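Side-chain contacts in putative peptide ABC-transport system periplasmic peptide-binding protein (PDB 4OEV), which binds nickel(II) outside the cytoplasm together with oxalate and probably delivers the metal to an ABC-type importer: residues V465-K468 with D469-G472; L221-I224 with F225-D228; E111-N114 with P115-K119; H141-E144 with N145-L148. One frame throughout, in Å; residues are numbered along the deposited sequence.

Contact 1: V465-K468 with D469-G472; sequences VYNK and DLKG
A type I beta turn from Asn467 to Leu470 ends the long strand 454-467, and Asn467 is both the last strand residue and the first residue of the turn. Its carbonyl O receives the N-H of Leu470, with 2.8 Å between Asn467 O and Leu470 N, and the hydrogen points almost straight at the oxygen (163° at the hydrogen).

The asparagine side chain adds a second, weaker hold. With CG opposite the backbone N (chi1 -180°), its amide reaches forward over the bend, and OD1 takes a weak bond from Asp469 N at 3.4 Å, in the manner of an Asx turn. The same OD1 lies against Asp469 CB at 3.1 Å, and the amide and carboxylate planes stand 75° apart. Asp469 OD2 is 3.3 Å from Asn467 OD1, and as both are acceptors this approach is probably not favourable in itself; the carboxylate finds its counter-charge in Lys1, to which OD2 is salt-bridged.

Tyr466 and Leu470 supply the apolar part of the contact. Tyr466 CD2 touches Leu470 CB at 4.0 Å, the leucine lying obliquely to the ring, while Leu470 CD2 is 4.2 Å from Tyr466 CB. Leucine suits this buried last position, where it also packs on Lys494; Lys468 and Asp469, at the two central positions, are exposed and suitably charged. Backbone bonds from Asn467 to Asp213 and from Lys468 to Asn230 keep the strand end tied to its neighbours. Such a bend is a type I turn with Asx-like support, taking the chain out of the end of a sheet strand.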
ATOM      1  N   VAL A 465      16.766  -6.672  -6.441  1.00 35.33           N
ATOM      2  CA  VAL A 465      17.964  -7.427  -6.790  1.00 37.48           C
ATOM      3  C   VAL A 465      17.664  -8.415  -7.900  1.00 37.62           C
ATOM      4  O   VAL A 465      16.740  -9.219  -7.792  1.00 43.00           O
ATOM      5  CB  VAL A 465      18.557  -8.190  -5.622  1.00 36.59           C
ATOM      6  CG1 VAL A 465      19.800  -8.910  -6.091  1.00 39.44           C
ATOM      7  CG2 VAL A 465      18.877  -7.242  -4.466  1.00 38.08           C
ATOM      8  N   TYR A 466      18.435  -8.379  -8.961  1.00 39.05           N
ATOM      9  CA  TYR A 466      18.023  -9.181 -10.115  1.00 45.73           C
ATOM     10  C   TYR A 466      19.177  -9.908 -10.813  1.00 45.58           C
ATOM     11  O   TYR A 466      20.276  -9.373 -11.025  1.00 46.42           O
ATOM     12  CB  TYR A 466      17.248  -8.287 -11.130  1.00 44.28           C
ATOM     13  CG  TYR A 466      18.101  -7.146 -11.673  1.00 43.36           C
ATOM     14  CD1 TYR A 466      18.184  -5.925 -10.989  1.00 43.61           C
ATOM     15  CD2 TYR A 466      18.854  -7.305 -12.821  1.00 44.88           C
ATOM     16  CE1 TYR A 466      19.007  -4.908 -11.454  1.00 43.39           C
ATOM     17  CE2 TYR A 466      19.668  -6.282 -13.303  1.00 47.26           C
ATOM     18  CZ  TYR A 466      19.720  -5.086 -12.606  1.00 47.48           C
ATOM     19  OH  TYR A 466      20.528  -4.081 -13.068  1.00 53.34           O
ATOM     20  N   ASN A 467      18.901 -11.146 -11.192  1.00 45.51           N
ATOM     21  CA  ASN A 467      19.760 -11.874 -12.128  1.00 49.14           C
ATOM     22  C   ASN A 467      20.205 -10.974 -13.286  1.00 48.35           C
ATOM     23  O   ASN A 467      19.378 -10.365 -13.969  1.00 47.64           O
ATOM     24  CB  ASN A 467      19.016 -13.096 -12.641  1.00 50.86           C
ATOM     25  CG  ASN A 467      19.831 -13.891 -13.592  1.00 63.26           C
ATOM     26  OD1 ASN A 467      19.508 -13.996 -14.766  1.00 62.59           O
ATOM     27  ND2 ASN A 467      20.919 -14.459 -13.083  1.00 67.69           N
ATOM     28  N   LYS A 468      21.519 -10.878 -13.485  1.00 48.39           N
ATOM     29  CA  LYS A 468      22.098  -9.913 -14.401  1.00 52.75           C
ATOM     30  C   LYS A 468      21.655 -10.143 -15.840  1.00 53.84           C
ATOM     31  O   LYS A 468      21.877  -9.294 -16.702  1.00 54.54           O
ATOM     32  CB  LYS A 468      23.640  -9.965 -14.330  1.00 62.01           C
ATOM     33  CG  LYS A 468      24.344  -8.665 -14.748  1.00 68.08           C
ATOM     34  CD  LYS A 468      23.803  -7.490 -13.927  1.00 71.24           C
ATOM     35  CE  LYS A 468      24.689  -6.251 -14.035  1.00 76.35           C
ATOM     36  NZ  LYS A 468      24.175  -5.160 -13.137  1.00 77.30           N
ATOM     37  N   ASP A 469      21.116 -11.326 -16.108  1.00 49.30           N
ATOM     38  CA  ASP A 469      20.611 -11.642 -17.440  1.00 52.26           C
ATOM     39  C   ASP A 469      19.346 -10.846 -17.728  1.00 51.23           C
ATOM     40  O   ASP A 469      18.933 -10.794 -18.860  1.00 51.99           O
ATOM     41  CB  ASP A 469      20.327 -13.143 -17.584  1.00 53.46           C
ATOM     42  CG  ASP A 469      21.595 -13.986 -17.604  1.00 59.39           C
ATOM     43  OD1 ASP A 469      22.642 -13.506 -18.115  1.00 59.15           O
ATOM     44  OD2 ASP A 469      21.540 -15.116 -17.064  1.00 61.11           O
ATOM     45  N   LEU A 470      18.721 -10.264 -16.697  1.00 50.00           N
ATOM     46  CA  LEU A 470      17.439  -9.562 -16.883  1.00 52.80           C
ATOM     47  C   LEU A 470      17.546  -8.187 -17.550  1.00 54.41           C
ATOM     48  O   LEU A 470      18.144  -7.252 -17.006  1.00 55.68           O
ATOM     49  CB  LEU A 470      16.733  -9.403 -15.553  1.00 52.37           C
ATOM     50  CG  LEU A 470      15.481 -10.256 -15.400  1.00 56.30           C
ATOM     51  CD1 LEU A 470      15.880 -11.709 -15.455  1.00 57.98           C
ATOM     52  CD2 LEU A 470      14.765  -9.931 -14.091  1.00 53.48           C
ATOM     53  N   LYS A 471      16.903  -8.052 -18.702  1.00 50.34           N
ATOM     54  CA  LYS A 471      16.884  -6.782 -19.434  1.00 52.74           C
ATOM     55  C   LYS A 471      15.485  -6.169 -19.423  1.00 52.33           C
ATOM     56  O   LYS A 471      14.504  -6.893 -19.309  1.00 53.15           O
ATOM     57  CB  LYS A 471      17.351  -6.974 -20.880  1.00 56.26           C
ATOM     58  CG  LYS A 471      18.879  -6.882 -21.124  1.00 59.50           C
ATOM     59  CD  LYS A 471      19.695  -7.791 -20.225  1.00 62.84           C
ATOM     60  CE  LYS A 471      21.228  -7.659 -20.475  1.00 86.54           C
ATOM     61  NZ  LYS A 471      21.839  -6.423 -19.877  1.00 85.24           N
ATOM     62  N   GLY A 472      15.411  -4.841 -19.501  1.00 51.42           N
ATOM     63  CA  GLY A 472      14.154  -4.143 -19.710  1.00 52.16           C
ATOM     64  C   GLY A 472      13.517  -3.571 -18.445  1.00 49.37           C
ATOM     65  O   GLY A 472      12.477  -2.874 -18.525  1.00 49.28           O
TER

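Contact 2: L221-I224 with F225-D228; sequences LLNI and FKND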
ATOM      1  N   LEU A 221      20.511  -7.330   4.025  1.00 41.43           N
ATOM      2  CA  LEU A 221      20.985  -8.511   3.331  1.00 40.74           C
ATOM      3  C   LEU A 221      21.713  -8.188   2.043  1.00 40.33           C
ATOM      4  O   LEU A 221      22.168  -9.102   1.374  1.00 40.65           O
ATOM      5  CB  LEU A 221      19.807  -9.445   3.032  1.00 42.67           C
ATOM      6  CG  LEU A 221      19.154 -10.050   4.274  1.00 44.75           C
ATOM      7  CD1 LEU A 221      17.737 -10.534   3.991  1.00 45.14           C
ATOM      8  CD2 LEU A 221      20.007 -11.194   4.822  1.00 47.30           C
ATOM      9  N   LEU A 222      21.871  -6.900   1.721  1.00 42.85           N
ATOM     10  CA  LEU A 222      22.385  -6.496   0.400  1.00 46.74           C
ATOM     11  C   LEU A 222      23.873  -6.782   0.252  1.00 47.76           C
ATOM     12  O   LEU A 222      24.422  -6.910  -0.873  1.00 45.61           O
ATOM     13  CB  LEU A 222      22.139  -5.016   0.162  1.00 46.01           C
ATOM     14  CG  LEU A 222      20.740  -4.633  -0.321  1.00 45.75           C
ATOM     15  CD1 LEU A 222      20.704  -3.148  -0.667  1.00 45.05           C
ATOM     16  CD2 LEU A 222      20.242  -5.530  -1.491  1.00 54.03           C
ATOM     17  N   ASN A 223      24.534  -6.899   1.389  1.00 44.20           N
ATOM     18  CA  ASN A 223      25.968  -7.129   1.325  1.00 44.86           C
ATOM     19  C   ASN A 223      26.329  -8.416   0.579  1.00 40.56           C
ATOM     20  O   ASN A 223      27.382  -8.485  -0.055  1.00 39.66           O
ATOM     21  CB  ASN A 223      26.593  -7.171   2.736  1.00 49.91           C
ATOM     22  CG  ASN A 223      26.710  -5.796   3.376  1.00 57.73           C
ATOM     23  OD1 ASN A 223      26.214  -4.799   2.844  1.00 61.54           O
ATOM     24  ND2 ASN A 223      27.412  -5.735   4.530  1.00 60.03           N
ATOM     25  N   ILE A 224      25.489  -9.442   0.634  1.00 38.78           N
ATOM     26  CA  ILE A 224      25.886 -10.640  -0.085  1.00 39.54           C
ATOM     27  C   ILE A 224      25.626 -10.555  -1.602  1.00 39.27           C
ATOM     28  O   ILE A 224      25.941 -11.515  -2.305  1.00 41.15           O
ATOM     29  CB  ILE A 224      25.213 -11.903   0.462  1.00 45.36           C
ATOM     30  CG1 ILE A 224      23.715 -11.887   0.150  1.00 47.52           C
ATOM     31  CG2 ILE A 224      25.459 -12.022   1.962  1.00 50.73           C
ATOM     32  CD1 ILE A 224      23.060 -13.238   0.351  1.00 47.54           C
ATOM     33  N   PHE A 225      25.077  -9.427  -2.090  1.00 38.12           N
ATOM     34  CA  PHE A 225      24.887  -9.215  -3.550  1.00 39.73           C
ATOM     35  C   PHE A 225      25.777  -8.103  -4.145  1.00 41.44           C
ATOM     36  O   PHE A 225      26.038  -8.094  -5.360  1.00 40.47           O
ATOM     37  CB  PHE A 225      23.410  -8.897  -3.865  1.00 37.51           C
ATOM     38  CG  PHE A 225      22.511 -10.057  -3.629  1.00 41.31           C
ATOM     39  CD1 PHE A 225      22.502 -11.128  -4.501  1.00 38.62           C
ATOM     40  CD2 PHE A 225      21.734 -10.120  -2.466  1.00 39.76           C
ATOM     41  CE1 PHE A 225      21.710 -12.237  -4.253  1.00 40.11           C
ATOM     42  CE2 PHE A 225      20.932 -11.226  -2.215  1.00 38.11           C
ATOM     43  CZ  PHE A 225      20.923 -12.284  -3.086  1.00 37.78           C
ATOM     44  N   LYS A 226      26.242  -7.167  -3.311  1.00 41.49           N
ATOM     45  CA  LYS A 226      26.999  -6.009  -3.814  1.00 42.36           C
ATOM     46  C   LYS A 226      28.286  -6.397  -4.523  1.00 48.01           C
ATOM     47  O   LYS A 226      28.759  -5.646  -5.371  1.00 51.55           O
ATOM     48  CB  LYS A 226      27.350  -5.049  -2.684  1.00 43.76           C
ATOM     49  CG  LYS A 226      26.189  -4.173  -2.177  1.00 44.86           C
ATOM     50  CD  LYS A 226      26.542  -3.615  -0.774  1.00 59.17           C
ATOM     51  CE  LYS A 226      26.588  -2.088  -0.712  1.00 60.90           C
ATOM     52  NZ  LYS A 226      25.512  -1.565   0.227  1.00 61.23           N
ATOM     53  N   ASN A 227      28.863  -7.555  -4.195  1.00 45.96           N
ATOM     54  CA  ASN A 227      30.111  -7.944  -4.860  1.00 50.00           C
ATOM     55  C   ASN A 227      29.957  -9.171  -5.775  1.00 46.94           C
ATOM     56  O   ASN A 227      30.944  -9.816  -6.146  1.00 46.49           O
ATOM     57  CB  ASN A 227      31.218  -8.205  -3.823  1.00 52.29           C
ATOM     58  CG  ASN A 227      32.544  -7.725  -4.309  1.00 63.62           C
ATOM     59  OD1 ASN A 227      32.653  -6.584  -4.767  1.00 68.00           O
ATOM     60  ND2 ASN A 227      33.554  -8.607  -4.308  1.00 67.73           N
ATOM     61  N   ASP A 228      28.712  -9.495  -6.113  1.00 47.73           N
ATOM     62  CA  ASP A 228      28.391 -10.634  -6.958  1.00 45.85           C
ATOM     63  C   ASP A 228      27.991 -10.143  -8.341  1.00 43.55           C
ATOM     64  O   ASP A 228      26.896  -9.594  -8.544  1.00 42.85           O
ATOM     65  CB  ASP A 228      27.250 -11.468  -6.339  1.00 44.03           C
ATOM     66  CG  ASP A 228      27.064 -12.840  -7.018  1.00 46.40           C
ATOM     67  OD1 ASP A 228      26.529 -13.744  -6.350  1.00 47.84           O
ATOM     68  OD2 ASP A 228      27.423 -13.026  -8.209  1.00 45.29           O
TER
HETATM   69  O   HOH W   1      28.530  -9.256  -2.432  1.00 34.54           O
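The phenyl ring of Phe225 is met by Ile224 in an off-centre CH-pi contact, Ile224 CG1 standing 4.1 Å from the ring centroid and 30° off the normal. The two side chains run alongside each other and point the same way; Ile224 CG1 also comes within 3.7 Å of Phe225 CE2, and CD1 carries on toward CE2 and CZ. This works because CG1 is wedged between the backbone N and carbonyl carbon of Ile224 (chi1 69°), turning the branch toward the next residue. The carbonyl O of Leu221 approaches Phe225 CD2 obliquely, and Phe231, beyond the segments, forms an edge-to-face pair with the ring. Phenylalanine suits this buried place, with Val465 and Ile233 also packed against it.

The middle residues form a weakly bonded helical turn, about 223-226. Leu222 O accepts two N-H groups, an i to i+3 bond from Phe225 N at 2.9 Å and an i to i+4 bond from Lys226 N at 3.1 Å. One step on, Asn223 O and Asn227 N are too far apart to bond directly, and a water bridges them, donating to Asn223 O at 2.7 Å and accepting from Asn227 N.

On the exposed side, Lys226 and Asn223 run next to each other, the lysine's CD resting 3.8 Å from Asn223 OD1. Asp228, whose backbone N bonds to Phe225 O at 3.1 Å, directs its carboxylate elsewhere: OD1 to the Lys208 ammonium, OD2 to Asn230 N.

Contact 3: E111-N114 with P115-K119; sequences EILN and PSHVK
Strands 111-114 and 117-119 run antiparallel, Glu111 pairing with Lys119 through two backbone bonds and Leu113 and Asn114 both facing His117 as a classic beta bulge. His117 O takes the N-H of Leu113 at 2.9 Å and, weakly, that of Asn114. On one face Ile112 meets Val118 across a non-hydrogen-bonded pair, and both pack on Ala81 of helix 81-92, a fitting place for beta-branched aliphatics.

On the other face the stems of Glu111 and Lys119 lie alongside each other, Glu111 OE1 touching Lys119 CD at 3.6 Å. Their charges remain 4.6 Å apart, OE1 to NZ, beyond a salt bridge, so the attraction is probably modest. Leu113 CD1 presses across the lysine chain, tightly, at 3.5 Å from Lys119 CD, and also reaches His117 CE1 at 3.6 Å.

The strands are joined as a beta hairpin by a type I turn, Asn114 to His117, closed by His117 N on Asn114 O. Proline suits the second position, its ring fixing phi near the -60° that the turn needs. Asn114 holds the bend from its side chain as well: with CG between the backbone N and carbonyl carbon (chi1 76°), OD1 accepts Ser116 N at 2.9 Å, an Asx turn. Its ND2 lies 3.2 Å from His117 CB, near the ring plane at its edge, with His117 ND1 at 3.8 Å, the amide and ring planes 53° apart. The imidazole itself stacks on Phe66 and bonds through NE2 to Asp64.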
ATOM      1  N   GLU A 111     -23.699   5.919 -17.490  1.00 57.93           N
ATOM      2  CA  GLU A 111     -24.543   5.847 -18.721  1.00 60.44           C
ATOM      3  C   GLU A 111     -23.723   5.397 -19.934  1.00 61.15           C
ATOM      4  O   GLU A 111     -22.789   6.097 -20.313  1.00 65.37           O
ATOM      5  CB  GLU A 111     -25.140   7.199 -19.076  1.00 61.68           C
ATOM      6  CG  GLU A 111     -26.078   7.895 -18.108  1.00 73.75           C
ATOM      7  CD  GLU A 111     -26.280   9.342 -18.536  1.00 75.10           C
ATOM      8  OE1 GLU A 111     -26.005  10.244 -17.704  1.00 61.40           O
ATOM      9  OE2 GLU A 111     -26.668   9.559 -19.730  1.00 75.72           O
ATOM     10  N   ILE A 112     -24.106   4.294 -20.577  1.00 62.65           N
ATOM     11  CA  ILE A 112     -23.487   3.875 -21.836  1.00 66.22           C
ATOM     12  C   ILE A 112     -24.153   4.663 -22.976  1.00 68.02           C
ATOM     13  O   ILE A 112     -25.326   4.420 -23.254  1.00 67.60           O
ATOM     14  CB  ILE A 112     -23.660   2.345 -22.038  1.00 64.14           C
ATOM     15  CG1 ILE A 112     -22.934   1.594 -20.910  1.00 61.87           C
ATOM     16  CG2 ILE A 112     -23.145   1.923 -23.424  1.00 65.65           C
ATOM     17  CD1 ILE A 112     -23.328   0.118 -20.724  1.00 62.29           C
ATOM     18  N   LEU A 113     -23.461   5.659 -23.562  1.00 66.86           N
ATOM     19  CA  LEU A 113     -24.099   6.523 -24.611  1.00 68.86           C
ATOM     20  C   LEU A 113     -23.793   6.008 -26.026  1.00 70.41           C
ATOM     21  O   LEU A 113     -24.547   6.266 -26.990  1.00 72.43           O
ATOM     22  CB  LEU A 113     -23.695   8.006 -24.455  1.00 69.34           C
ATOM     23  CG  LEU A 113     -24.237   8.733 -23.186  1.00 71.99           C
ATOM     24  CD1 LEU A 113     -23.589  10.101 -22.888  1.00 69.51           C
ATOM     25  CD2 LEU A 113     -25.747   8.867 -23.178  1.00 72.44           C
ATOM     26  N   ASN A 114     -22.668   5.311 -26.164  1.00 69.10           N
ATOM     27  CA  ASN A 114     -22.367   4.568 -27.400  1.00 70.73           C
ATOM     28  C   ASN A 114     -21.356   3.463 -26.956  1.00 77.45           C
ATOM     29  O   ASN A 114     -20.856   3.494 -25.821  1.00 66.79           O
ATOM     30  CB  ASN A 114     -21.892   5.494 -28.566  1.00 74.34           C
ATOM     31  CG  ASN A 114     -20.447   5.989 -28.443  1.00 74.30           C
ATOM     32  OD1 ASN A 114     -19.510   5.198 -28.269  1.00 74.09           O
ATOM     33  ND2 ASN A 114     -20.259   7.309 -28.580  1.00 72.36           N
ATOM     34  N   PRO A 115     -21.120   2.449 -27.810  1.00 75.30           N
ATOM     35  CA  PRO A 115     -20.376   1.254 -27.363  1.00 73.12           C
ATOM     36  C   PRO A 115     -18.936   1.497 -26.863  1.00 71.42           C
ATOM     37  O   PRO A 115     -18.282   0.594 -26.317  1.00 65.52           O
ATOM     38  CB  PRO A 115     -20.372   0.383 -28.623  1.00 74.15           C
ATOM     39  CG  PRO A 115     -21.656   0.767 -29.318  1.00 76.69           C
ATOM     40  CD  PRO A 115     -21.780   2.241 -29.115  1.00 75.39           C
ATOM     41  N   SER A 116     -18.454   2.717 -27.082  1.00 71.35           N
ATOM     42  CA  SER A 116     -17.109   3.152 -26.696  1.00 66.75           C
ATOM     43  C   SER A 116     -17.151   4.443 -25.875  1.00 63.52           C
ATOM     44  O   SER A 116     -16.161   5.155 -25.807  1.00 62.63           O
ATOM     45  CB  SER A 116     -16.272   3.365 -27.967  1.00 66.14           C
ATOM     46  OG  SER A 116     -16.048   2.128 -28.604  1.00 67.09           O
ATOM     47  N   HIS A 117     -18.318   4.763 -25.306  1.00 63.64           N
ATOM     48  CA  HIS A 117     -18.552   6.029 -24.616  1.00 62.85           C
ATOM     49  C   HIS A 117     -19.403   5.781 -23.371  1.00 61.75           C
ATOM     50  O   HIS A 117     -20.564   5.376 -23.475  1.00 62.96           O
ATOM     51  CB  HIS A 117     -19.294   7.039 -25.509  1.00 69.43           C
ATOM     52  CG  HIS A 117     -19.539   8.382 -24.870  1.00 66.70           C
ATOM     53  ND1 HIS A 117     -20.410   9.314 -25.409  1.00 67.19           N
ATOM     54  CD2 HIS A 117     -18.989   8.973 -23.781  1.00 62.38           C
ATOM     55  CE1 HIS A 117     -20.424  10.398 -24.653  1.00 66.12           C
ATOM     56  NE2 HIS A 117     -19.561  10.220 -23.662  1.00 63.56           N
ATOM     57  N   VAL A 118     -18.827   6.040 -22.200  1.00 59.55           N
ATOM     58  CA  VAL A 118     -19.626   6.003 -20.961  1.00 58.53           C
ATOM     59  C   VAL A 118     -19.615   7.399 -20.371  1.00 57.84           C
ATOM     60  O   VAL A 118     -18.687   8.181 -20.568  1.00 57.40           O
ATOM     61  CB  VAL A 118     -19.162   4.949 -19.929  1.00 57.52           C
ATOM     62  CG1 VAL A 118     -19.248   3.548 -20.537  1.00 58.33           C
ATOM     63  CG2 VAL A 118     -17.755   5.265 -19.363  1.00 57.29           C
ATOM     64  N   LYS A 119     -20.729   7.747 -19.742  1.00 58.07           N
ATOM     65  CA  LYS A 119     -20.884   9.033 -19.115  1.00 57.61           C
ATOM     66  C   LYS A 119     -21.105   8.733 -17.639  1.00 55.84           C
ATOM     67  O   LYS A 119     -22.168   8.238 -17.263  1.00 56.47           O
ATOM     68  CB  LYS A 119     -22.067   9.789 -19.721  1.00 59.73           C
ATOM     69  CG  LYS A 119     -22.267  11.212 -19.245  1.00 65.90           C
ATOM     70  CD  LYS A 119     -23.573  11.757 -19.852  1.00 72.86           C
ATOM     71  CE  LYS A 119     -23.562  13.261 -19.955  1.00 76.14           C
ATOM     72  NZ  LYS A 119     -23.348  13.838 -18.593  1.00 75.07           N
TER
HETATM   73  O   HOH W   2     -24.031   9.789 -15.766  1.00 36.53           O

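Contact 4: H141-E144 with N145-L148; sequences HLLE and NENL
Apolar packing joins Leu143 to Leu148: Leu148 CD1 touches both methyls of Leu143, 3.9 Å from CD1 and 4.0 Å from CD2, the side chains crossing at a slant. Both leucines are buried, and Leu143 also packs on Phe86 of helix 81-92 and on Phe153, so branched aliphatics suit these places, where they pack together across the ends of the turn.

Backbone hydrogen bonding is confined to one link across the segments, Glu146 N donating to Leu143 O at 2.9 Å. A water bridges Glu144 O and Glu146 O, donating to both, at 2.7 Å in the case of Glu146 O.

Among the polar side chains, Glu144 and Glu146 find partners beyond the bend. Glu146 CG, set opposite its own carbonyl carbon (chi1 -72°), lies 3.3 Å from Leu142 O; the bend at chi2 (-77°) then carries the carboxylate on to Ser151, where OE1 bonds to OG. Glu144 and Asn145 run next to each other and point the same way, with Glu144 CG 4.2 Å from Asn145 CG and their flat ends only 25° from parallel. Glutamate suits its exposed position because OE1 can turn back to form a salt bridge with Lys140.

Together these contacts make a type I beta turn, Leu143 to Glu146, by which the chain leaves the short helix 140-143 while an aliphatic pair packs across its ends.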
ATOM      1  N   HIS A 141     -19.649 -10.536 -18.875  1.00 60.70           N
ATOM      2  CA  HIS A 141     -20.214 -11.761 -19.443  1.00 62.88           C
ATOM      3  C   HIS A 141     -19.919 -13.015 -18.627  1.00 62.43           C
ATOM      4  O   HIS A 141     -20.549 -14.060 -18.884  1.00 64.25           O
ATOM      5  CB  HIS A 141     -19.724 -11.971 -20.897  1.00 64.57           C
ATOM      6  CG  HIS A 141     -18.279 -12.336 -20.998  1.00 63.61           C
ATOM      7  ND1 HIS A 141     -17.288 -11.394 -21.163  1.00 63.38           N
ATOM      8  CD2 HIS A 141     -17.652 -13.537 -20.953  1.00 63.91           C
ATOM      9  CE1 HIS A 141     -16.109 -11.998 -21.214  1.00 63.81           C
ATOM     10  NE2 HIS A 141     -16.300 -13.300 -21.082  1.00 62.72           N
ATOM     11  N   LEU A 142     -18.935 -12.929 -17.716  1.00 60.21           N
ATOM     12  CA  LEU A 142     -18.563 -14.032 -16.812  1.00 59.56           C
ATOM     13  C   LEU A 142     -19.037 -13.875 -15.340  1.00 62.95           C
ATOM     14  O   LEU A 142     -19.176 -14.873 -14.636  1.00 61.59           O
ATOM     15  CB  LEU A 142     -17.029 -14.211 -16.763  1.00 58.25           C
ATOM     16  CG  LEU A 142     -16.365 -14.629 -18.091  1.00 59.76           C
ATOM     17  CD1 LEU A 142     -14.856 -14.485 -18.015  1.00 58.28           C
ATOM     18  CD2 LEU A 142     -16.740 -16.057 -18.483  1.00 61.86           C
ATOM     19  N   LEU A 143     -19.315 -12.649 -14.904  1.00 56.79           N
ATOM     20  CA  LEU A 143     -19.582 -12.379 -13.485  1.00 55.14           C
ATOM     21  C   LEU A 143     -20.977 -11.769 -13.213  1.00 56.02           C
ATOM     22  O   LEU A 143     -21.380 -11.612 -12.044  1.00 54.72           O
ATOM     23  CB  LEU A 143     -18.484 -11.458 -12.953  1.00 52.81           C
ATOM     24  CG  LEU A 143     -17.063 -12.039 -12.830  1.00 51.80           C
ATOM     25  CD1 LEU A 143     -16.030 -10.915 -12.639  1.00 53.31           C
ATOM     26  CD2 LEU A 143     -16.950 -12.969 -11.603  1.00 50.99           C
ATOM     27  N   GLU A 144     -21.728 -11.436 -14.269  1.00 57.55           N
ATOM     28  CA  GLU A 144     -22.969 -10.700 -14.025  1.00 58.08           C
ATOM     29  C   GLU A 144     -23.948 -11.553 -13.232  1.00 58.83           C
ATOM     30  O   GLU A 144     -24.730 -11.011 -12.459  1.00 58.45           O
ATOM     31  CB  GLU A 144     -23.585 -10.201 -15.325  1.00 61.51           C
ATOM     32  CG  GLU A 144     -24.168 -11.275 -16.198  1.00 66.56           C
ATOM     33  CD  GLU A 144     -24.560 -10.728 -17.558  1.00 70.44           C
ATOM     34  OE1 GLU A 144     -25.114  -9.608 -17.578  1.00 72.16           O
ATOM     35  OE2 GLU A 144     -24.301 -11.398 -18.593  1.00 70.60           O
ATOM     36  N   ASN A 145     -23.841 -12.874 -13.329  1.00 59.82           N
ATOM     37  CA  ASN A 145     -24.666 -13.762 -12.508  1.00 62.45           C
ATOM     38  C   ASN A 145     -23.908 -14.469 -11.388  1.00 61.61           C
ATOM     39  O   ASN A 145     -24.386 -15.462 -10.828  1.00 61.84           O
ATOM     40  CB  ASN A 145     -25.358 -14.793 -13.388  1.00 66.22           C
ATOM     41  CG  ASN A 145     -26.429 -14.176 -14.239  1.00 67.65           C
ATOM     42  OD1 ASN A 145     -27.073 -13.220 -13.815  1.00 66.71           O
ATOM     43  ND2 ASN A 145     -26.642 -14.719 -15.443  1.00 71.07           N
ATOM     44  N   GLU A 146     -22.737 -13.939 -11.045  1.00 58.19           N
ATOM     45  CA  GLU A 146     -21.933 -14.542 -10.017  1.00 57.66           C
ATOM     46  C   GLU A 146     -22.040 -13.768  -8.703  1.00 58.32           C
ATOM     47  O   GLU A 146     -22.353 -12.570  -8.689  1.00 52.83           O
ATOM     48  CB  GLU A 146     -20.488 -14.604 -10.490  1.00 56.64           C
ATOM     49  CG  GLU A 146     -20.292 -15.656 -11.589  1.00 61.16           C
ATOM     50  CD  GLU A 146     -20.255 -17.062 -11.016  1.00 62.58           C
ATOM     51  OE1 GLU A 146     -19.335 -17.358 -10.220  1.00 58.86           O
ATOM     52  OE2 GLU A 146     -21.160 -17.854 -11.331  1.00 66.00           O
ATOM     53  N   ASN A 147     -21.781 -14.467  -7.607  1.00 57.96           N
ATOM     54  CA  ASN A 147     -21.504 -13.815  -6.327  1.00 50.56           C
ATOM     55  C   ASN A 147     -20.049 -13.423  -6.332  1.00 48.77           C
ATOM     56  O   ASN A 147     -19.168 -14.265  -6.181  1.00 48.44           O
ATOM     57  CB  ASN A 147     -21.843 -14.736  -5.169  1.00 50.60           C
ATOM     58  CG  ASN A 147     -21.701 -14.056  -3.807  1.00 52.43           C
ATOM     59  OD1 ASN A 147     -21.037 -13.022  -3.663  1.00 51.25           O
ATOM     60  ND2 ASN A 147     -22.380 -14.613  -2.815  1.00 51.62           N
ATOM     61  N   LEU A 148     -19.797 -12.132  -6.521  1.00 47.73           N
ATOM     62  CA  LEU A 148     -18.456 -11.641  -6.688  1.00 47.91           C
ATOM     63  C   LEU A 148     -17.559 -12.032  -5.507  1.00 47.90           C
ATOM     64  O   LEU A 148     -16.346 -12.181  -5.671  1.00 46.62           O
ATOM     65  CB  LEU A 148     -18.472 -10.125  -6.867  1.00 45.43           C
ATOM     66  CG  LEU A 148     -17.173  -9.555  -7.461  1.00 46.93           C
ATOM     67  CD1 LEU A 148     -17.066  -9.925  -8.961  1.00 49.35           C
ATOM     68  CD2 LEU A 148     -17.105  -8.056  -7.245  1.00 43.36           C
TER
HETATM   69  O   HOH W   3     -24.698 -11.471  -9.379  1.00 53.64           O

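In the fold
Along the chain the order is contact 3, contact 4, contact 2 and then contact 1, and the four fall into two distant groups. Contacts 1 and 2, centres 15 Å apart, touch directly: Val465 CG2 of strand 454-467 packs 3.7 Å from Leu222 CD2, so the short helix 223-226 rests on a strand reached some 240 residues later. Contacts 3 and 4, centres 21 Å apart, do not touch, but side chains of both pack on helix 81-92. Contacts 2 and 3 lie on opposite sides of the chain's centre, their centres about 53 Å apart. All four lie away from the nickel and oxalate site, shaping peripheral turns, a helical turn and a hairpin of this solute-binding protein.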